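Local structure of Dr hemagglutinin structural subunit (Escherichia coli, 1UT1) at residues Gly77-Ile82 and Trp102-Gly107; Asn86-Tyr91 and Gly135-Thr140. The protein forms the structural subunit of Dr fimbriae, an adhesin that binds the Dr blood group antigen and mediates adherence of uropathogenic bacteria to the upper urinary tract. The protein carries 3 engineered substitutions. All blocks are in the same frame, centred on the assembly; numbering follows the deposited sequence.

Contact 1 of 2, residues Gly77-Ile82 and Trp102-Gly107; sequences GKFFLI and WTTDNG
Phe79 reaches the 102-107 segment with the far rim of its ring, meeting Thr104 at one corner and the backbone of Gly107 at another. Its CE1 lies 3.6 Å from Thr104 CG2, which approaches the ring obliquely, while the hydroxyl OG1 of the same threonine sits in the ring plane 3.7 Å from CE1. On the other branch, CE2 comes within 3.5 Å of Gly107 O, also at the edge and near the plane, so that the carbonyl oxygen faces the weakly positive rim of C-H groups and not the pi cloud. With CG2 anti to its backbone N and OG1 beside that N (chi1 -66°), Thr104 brings both branches to the phenyl rim, and the methyl extends on to Gly77 O at 4.1 Å. No direct hydrogen bond joins the segments. A water bridges them instead, accepting from Gly77 N at 3.2 Å and donating to Asn106 OD1 at 3.2 Å; it spans the exposed turns where the CA atoms of the two segments, those of Gly77 and Asn106, come nearest. Behind this first shell, Phe79 packs on Ile94 and Ala69, and Thr104 on Phe109. The contact thus joins the start of strand 78-83, which pairs with strand 89-96, to the turn end of the hairpin formed by strands 102-105 and 108-111, whose second strand pairs with strand 64-69.

Contact 2 of 2, residues Asn86-Tyr91 and Gly135-Thr140; sequences NRDKLY and GNYTLT. With EDO (1,2-ethanediol), chain I.
Tyr137 points its ring from strand 135-147 at the 86-91 segment, one edge running alongside the backbone as the chain passes from Asp88 into strand 89-96. Asp88 O lies near the ring plane, 3.4 Å from Tyr137 CE1, an edge-on approach to the C-H rim. Further back along the same side of the ring, Leu90 CB meets CD1 obliquely at 4.2 Å, and at the outer end Asp88 CB touches the phenolic OH at 3.5 Å. Asp88 and Leu90, alternate residues that both direct their CB atoms toward the tyrosine, therefore follow the ring from its hydroxyl end to its base. The Asp88 carboxylate takes a hydrogen bond through OD2 from O1 of a 1,2-ethanediol, 2.6 Å away, probably left from the crystallisation liquor. The two segments belong to strands that flank strand 78-83, and Leu90 and Tyr137 also pack on Leu22 and Val24 of strand 16-25, placing the tyrosine in the buried core. Its hydroxyl is hydrogen-bonded to Pro133 O, just ahead of its own strand. Between the segments, then, the chemistry is van der Waals contact and C-H edge to carbonyl: the C-H edge meets Asp88 O and Leu90 CB, while Asp88 CB rests against the hydroxyl oxygen.

In the fold
The centres of contacts 1 and 2 lie about 14 Å apart, and their segments alternate along the chain: 77-82, 86-91, 102-107, then 135-140. Strand 78-83 connects them, pairing antiparallel with strand 89-96 on one flank and with strand 135-147 on the other. Two probable backbone hydrogen bonds express this, Leu81 N to Leu90 O and Ile82 N to Thr138 O, each at 2.9 Å. Contact 1 lies at the beginning of that central strand, joining it to the 102-111 hairpin, and contact 2 near its end, spanning the strands on its two flanks. Both lie within the immunoglobulin-like all-beta fold of Dr-family adhesins, whose strand 135-147 also pairs with strand 16-25.

Contact 1 of 2, residues Gly77-Ile82 and Trp102-Gly107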
loop_
_atom_site.group_PDB
_atom_site.type_symbol
_atom_site.label_atom_id
_atom_site.label_comp_id
_atom_site.label_asym_id
_atom_site.label_seq_id
_atom_site.Cartn_x
_atom_site.Cartn_y
_atom_site.Cartn_z
ATOM N N GLY A 77 -14.921 24.865 4.167
ATOM C CA GLY A 77 -15.841 24.188 5.084
ATOM C C GLY A 77 -16.486 22.922 4.502
ATOM O O GLY A 77 -17.391 22.359 5.107
ATOM N N LYS A 78 -15.977 22.456 3.366
ATOM C CA LYS A 78 -16.499 21.232 2.730
ATOM C C LYS A 78 -15.459 20.121 2.663
ATOM O O LYS A 78 -14.293 20.368 2.335
ATOM C CB LYS A 78 -17.000 21.533 1.313
ATOM C CG LYS A 78 -18.322 22.274 1.282
ATOM C CD LYS A 78 -18.760 22.575 -0.132
ATOM C CE LYS A 78 -20.069 23.357 -0.125
ATOM N NZ LYS A 78 -20.735 23.312 1.216
ATOM N N PHE A 79 -15.902 18.887 2.925
ATOM C CA PHE A 79 -15.040 17.708 2.792
ATOM C C PHE A 79 -15.423 16.982 1.496
ATOM O O PHE A 79 -16.590 16.980 1.078
ATOM C CB PHE A 79 -15.292 16.726 3.948
ATOM C CG PHE A 79 -14.830 17.233 5.282
ATOM C CD1 PHE A 79 -15.729 17.781 6.176
ATOM C CD2 PHE A 79 -13.476 17.150 5.638
ATOM C CE1 PHE A 79 -15.302 18.203 7.455
ATOM C CE2 PHE A 79 -13.031 17.600 6.871
ATOM C CZ PHE A 79 -13.936 18.165 7.769
ATOM N N PHE A 80 -14.450 16.279 0.923
ATOM C CA PHE A 80 -14.721 15.493 -0.283
ATOM C C PHE A 80 -13.665 14.442 -0.444
ATOM O O PHE A 80 -12.504 14.654 -0.041
ATOM C CB PHE A 80 -14.770 16.388 -1.555
ATOM C CG PHE A 80 -13.752 17.507 -1.562
ATOM C CD1 PHE A 80 -12.462 17.293 -2.042
ATOM C CD2 PHE A 80 -14.086 18.770 -1.061
ATOM C CE1 PHE A 80 -11.499 18.324 -2.022
ATOM C CE2 PHE A 80 -13.112 19.801 -0.981
ATOM C CZ PHE A 80 -11.834 19.575 -1.487
ATOM N N LEU A 81 -14.055 13.300 -1.000
ATOM C CA LEU A 81 -13.071 12.342 -1.488
ATOM C C LEU A 81 -12.506 13.007 -2.740
ATOM O O LEU A 81 -13.197 13.775 -3.404
ATOM C CB LEU A 81 -13.713 11.015 -1.889
ATOM C CG LEU A 81 -13.898 10.013 -0.747
ATOM C CD1 LEU A 81 -15.016 10.495 0.117
ATOM C CD2 LEU A 81 -14.229 8.620 -1.335
ATOM N N ILE A 82 -11.253 12.708 -3.046
ATOM C CA ILE A 82 -10.588 13.308 -4.195
ATOM C C ILE A 82 -10.068 12.207 -5.118
ATOM O O ILE A 82 -9.648 11.156 -4.656
ATOM C CB ILE A 82 -9.423 14.248 -3.739
ATOM C CG1 ILE A 82 -8.973 15.161 -4.911
ATOM C CG2 ILE A 82 -8.254 13.446 -3.162
ATOM C CD1 ILE A 82 -9.999 16.272 -5.283
ATOM N N TRP A 102 -20.292 17.636 16.983
ATOM C CA TRP A 102 -18.963 17.926 16.463
ATOM C C TRP A 102 -19.013 19.210 15.645
ATOM O O TRP A 102 -20.096 19.645 15.180
ATOM C CB TRP A 102 -18.479 16.780 15.540
ATOM C CG TRP A 102 -18.331 15.455 16.221
ATOM C CD1 TRP A 102 -19.291 14.755 16.856
ATOM C CD2 TRP A 102 -17.111 14.700 16.346
ATOM N NE1 TRP A 102 -18.756 13.601 17.406
ATOM C CE2 TRP A 102 -17.415 13.548 17.108
ATOM C CE3 TRP A 102 -15.785 14.924 15.944
ATOM C CZ2 TRP A 102 -16.462 12.557 17.394
ATOM C CZ3 TRP A 102 -14.823 13.960 16.242
ATOM C CH2 TRP A 102 -15.172 12.780 16.970
ATOM N N THR A 103 -17.838 19.794 15.428
ATOM C CA THR A 103 -17.729 21.011 14.676
ATOM C C THR A 103 -16.725 20.817 13.539
ATOM O O THR A 103 -15.743 20.107 13.692
ATOM C CB THR A 103 -17.253 22.150 15.595
ATOM O OG1 THR A 103 -18.263 22.395 16.582
ATOM C CG2 THR A 103 -17.002 23.450 14.794
ATOM N N THR A 104 -16.946 21.516 12.431
ATOM C CA THR A 104 -15.998 21.529 11.328
ATOM C C THR A 104 -15.227 22.868 11.319
ATOM O O THR A 104 -15.834 23.957 11.380
ATOM C CB THR A 104 -16.731 21.370 9.968
ATOM O OG1 THR A 104 -17.318 20.072 9.888
ATOM C CG2 THR A 104 -15.769 21.555 8.812
ATOM N N ASP A 105 -13.898 22.792 11.306
ATOM C CA ASP A 105 -13.057 23.990 11.271
ATOM C C ASP A 105 -11.873 23.750 10.355
ATOM O O ASP A 105 -10.939 23.043 10.735
ATOM C CB ASP A 105 -12.518 24.312 12.667
ATOM C CG ASP A 105 -12.011 25.744 12.779
ATOM O OD1 ASP A 105 -12.239 26.367 13.841
ATOM O OD2 ASP A 105 -11.477 26.277 11.782
ATOM N N ASN A 106 -11.934 24.285 9.135
ATOM C CA ASN A 106 -10.795 24.232 8.214
ATOM C C ASN A 106 -10.159 22.829 8.057
ATOM O O ASN A 106 -8.960 22.663 8.260
ATOM C CB ASN A 106 -9.717 25.211 8.698
ATOM C CG ASN A 106 -8.756 25.619 7.589
ATOM O OD1 ASN A 106 -9.178 26.003 6.497
ATOM N ND2 ASN A 106 -7.452 25.521 7.865
ATOM N N GLY A 107 -10.961 21.824 7.740
ATOM C CA GLY A 107 -10.423 20.476 7.493
ATOM C C GLY A 107 -10.395 19.589 8.742
ATOM O O GLY A 107 -10.133 18.391 8.642
HETATM O O HOH W 1 -12.198 25.981 5.446
#

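Contact 2 of 2, residues Asn86-Tyr91 and Gly135-Thr140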
loop_
_atom_site.group_PDB
_atom_site.type_symbol
_atom_site.label_atom_id
_atom_site.label_comp_id
_atom_site.label_asym_id
_atom_site.label_seq_id
_atom_site.Cartn_x
_atom_site.Cartn_y
_atom_site.Cartn_z
ATOM N N ASN A 86 -6.089 14.328 -8.318
ATOM C CA ASN A 86 -6.348 15.522 -7.526
ATOM C C ASN A 86 -7.363 16.462 -8.111
ATOM O O ASN A 86 -7.621 17.527 -7.572
ATOM C CB ASN A 86 -5.040 16.284 -7.191
ATOM C CG ASN A 86 -5.156 17.111 -5.922
ATOM O OD1 ASN A 86 -4.781 18.288 -5.879
ATOM N ND2 ASN A 86 -5.766 16.532 -4.915
ATOM N N ARG A 87 -7.992 16.064 -9.202
ATOM C CA ARG A 87 -8.933 16.970 -9.842
ATOM C C ARG A 87 -10.386 16.907 -9.420
ATOM O O ARG A 87 -11.053 17.939 -9.325
ATOM C CB ARG A 87 -8.850 16.872 -11.366
ATOM C CG ARG A 87 -9.696 17.948 -12.038
ATOM C CD ARG A 87 -9.335 18.150 -13.487
ATOM N NE ARG A 87 -7.900 18.337 -13.738
ATOM C CZ ARG A 87 -7.363 18.176 -14.945
ATOM N NH1 ARG A 87 -8.152 17.859 -15.951
ATOM N NH2 ARG A 87 -6.056 18.316 -15.148
ATOM N N ASP A 88 -10.919 15.696 -9.333
ATOM C CA ASP A 88 -12.348 15.511 -9.199
ATOM C C ASP A 88 -12.760 15.228 -7.770
ATOM O O ASP A 88 -12.125 14.419 -7.068
ATOM C CB ASP A 88 -12.830 14.408 -10.143
ATOM C CG ASP A 88 -12.480 14.705 -11.592
ATOM O OD1 ASP A 88 -12.943 15.742 -12.102
ATOM O OD2 ASP A 88 -11.639 13.976 -12.173
ATOM N N LYS A 89 -13.772 15.979 -7.330
ATOM C CA LYS A 89 -14.274 15.893 -5.970
ATOM C C LYS A 89 -15.593 15.110 -5.850
ATOM O O LYS A 89 -16.513 15.247 -6.682
ATOM C CB LYS A 89 -14.493 17.302 -5.410
ATOM C CG LYS A 89 -13.251 18.173 -5.412
ATOM C CD LYS A 89 -13.664 19.613 -5.049
ATOM C CE LYS A 89 -12.459 20.550 -5.058
ATOM N NZ LYS A 89 -12.896 21.943 -4.767
ATOM N N LEU A 90 -15.715 14.367 -4.752
ATOM C CA LEU A 90 -16.989 13.726 -4.401
ATOM C C LEU A 90 -17.317 14.235 -3.004
ATOM O O LEU A 90 -16.657 13.850 -2.029
ATOM C CB LEU A 90 -16.830 12.211 -4.391
ATOM C CG LEU A 90 -18.036 11.358 -3.992
ATOM C CD1 LEU A 90 -19.228 11.648 -4.956
ATOM C CD2 LEU A 90 -17.622 9.851 -4.089
ATOM N N TYR A 91 -18.232 15.209 -2.924
ATOM C CA TYR A 91 -18.534 15.860 -1.654
ATOM C C TYR A 91 -19.228 14.896 -0.726
ATOM O O TYR A 91 -20.172 14.192 -1.118
ATOM C CB TYR A 91 -19.417 17.066 -1.884
ATOM C CG TYR A 91 -18.661 18.167 -2.592
ATOM C CD1 TYR A 91 -18.764 18.333 -3.964
ATOM C CD2 TYR A 91 -17.831 19.019 -1.878
ATOM C CE1 TYR A 91 -18.070 19.355 -4.620
ATOM C CE2 TYR A 91 -17.108 20.013 -2.528
ATOM C CZ TYR A 91 -17.225 20.160 -3.900
ATOM O OH TYR A 91 -16.568 21.215 -4.528
ATOM N N GLY A 135 -13.308 6.785 -11.633
ATOM C CA GLY A 135 -11.943 6.893 -11.143
ATOM C C GLY A 135 -11.863 6.359 -9.713
ATOM O O GLY A 135 -12.826 5.783 -9.205
ATOM N N ASN A 136 -10.686 6.517 -9.107
ATOM C CA ASN A 136 -10.430 6.096 -7.720
ATOM C C ASN A 136 -10.402 7.322 -6.855
ATOM O O ASN A 136 -9.694 8.294 -7.141
ATOM C CB ASN A 136 -9.081 5.356 -7.618
ATOM C CG ASN A 136 -8.996 4.203 -8.575
ATOM O OD1 ASN A 136 -9.850 3.313 -8.560
ATOM N ND2 ASN A 136 -8.082 4.302 -9.535
ATOM N N TYR A 137 -11.201 7.293 -5.808
ATOM C CA TYR A 137 -11.392 8.439 -4.938
ATOM C C TYR A 137 -10.995 8.054 -3.545
ATOM O O TYR A 137 -11.210 6.933 -3.132
ATOM C CB TYR A 137 -12.877 8.832 -4.957
ATOM C CG TYR A 137 -13.289 9.467 -6.263
ATOM C CD1 TYR A 137 -13.353 10.861 -6.396
ATOM C CD2 TYR A 137 -13.617 8.675 -7.367
ATOM C CE1 TYR A 137 -13.680 11.454 -7.625
ATOM C CE2 TYR A 137 -14.005 9.253 -8.589
ATOM C CZ TYR A 137 -13.954 10.645 -8.727
ATOM O OH TYR A 137 -14.319 11.224 -9.929
ATOM N N THR A 138 -10.456 9.019 -2.807
ATOM C CA THR A 138 -9.919 8.738 -1.475
ATOM C C THR A 138 -10.217 9.892 -0.509
ATOM O O THR A 138 -10.143 11.079 -0.900
ATOM C CB THR A 138 -8.320 8.547 -1.575
ATOM O OG1 THR A 138 -7.996 7.580 -2.595
ATOM C CG2 THR A 138 -7.746 8.065 -0.263
ATOM N N LEU A 139 -10.476 9.541 0.762
ATOM C CA LEU A 139 -10.617 10.517 1.835
ATOM C C LEU A 139 -9.740 10.009 2.978
ATOM O O LEU A 139 -9.887 8.869 3.427
ATOM C CB LEU A 139 -12.055 10.648 2.334
ATOM C CG LEU A 139 -12.204 11.384 3.680
ATOM C CD1 LEU A 139 -11.797 12.846 3.548
ATOM C CD2 LEU A 139 -13.659 11.294 4.160
ATOM N N THR A 140 -8.775 10.821 3.391
ATOM C CA THR A 140 -7.836 10.393 4.427
ATOM C C THR A 140 -8.041 11.230 5.702
ATOM O O THR A 140 -8.104 12.470 5.633
ATOM C CB THR A 140 -6.399 10.557 3.905
ATOM O OG1 THR A 140 -6.220 9.727 2.743
ATOM C CG2 THR A 140 -5.404 10.146 4.966
HETATM C C1 EDO I . -11.171 10.776 -12.437
HETATM O O1 EDO I . -10.257 11.799 -12.021
HETATM C C2 EDO I . -11.507 10.988 -13.931
HETATM O O2 EDO I . -10.307 11.322 -14.661
#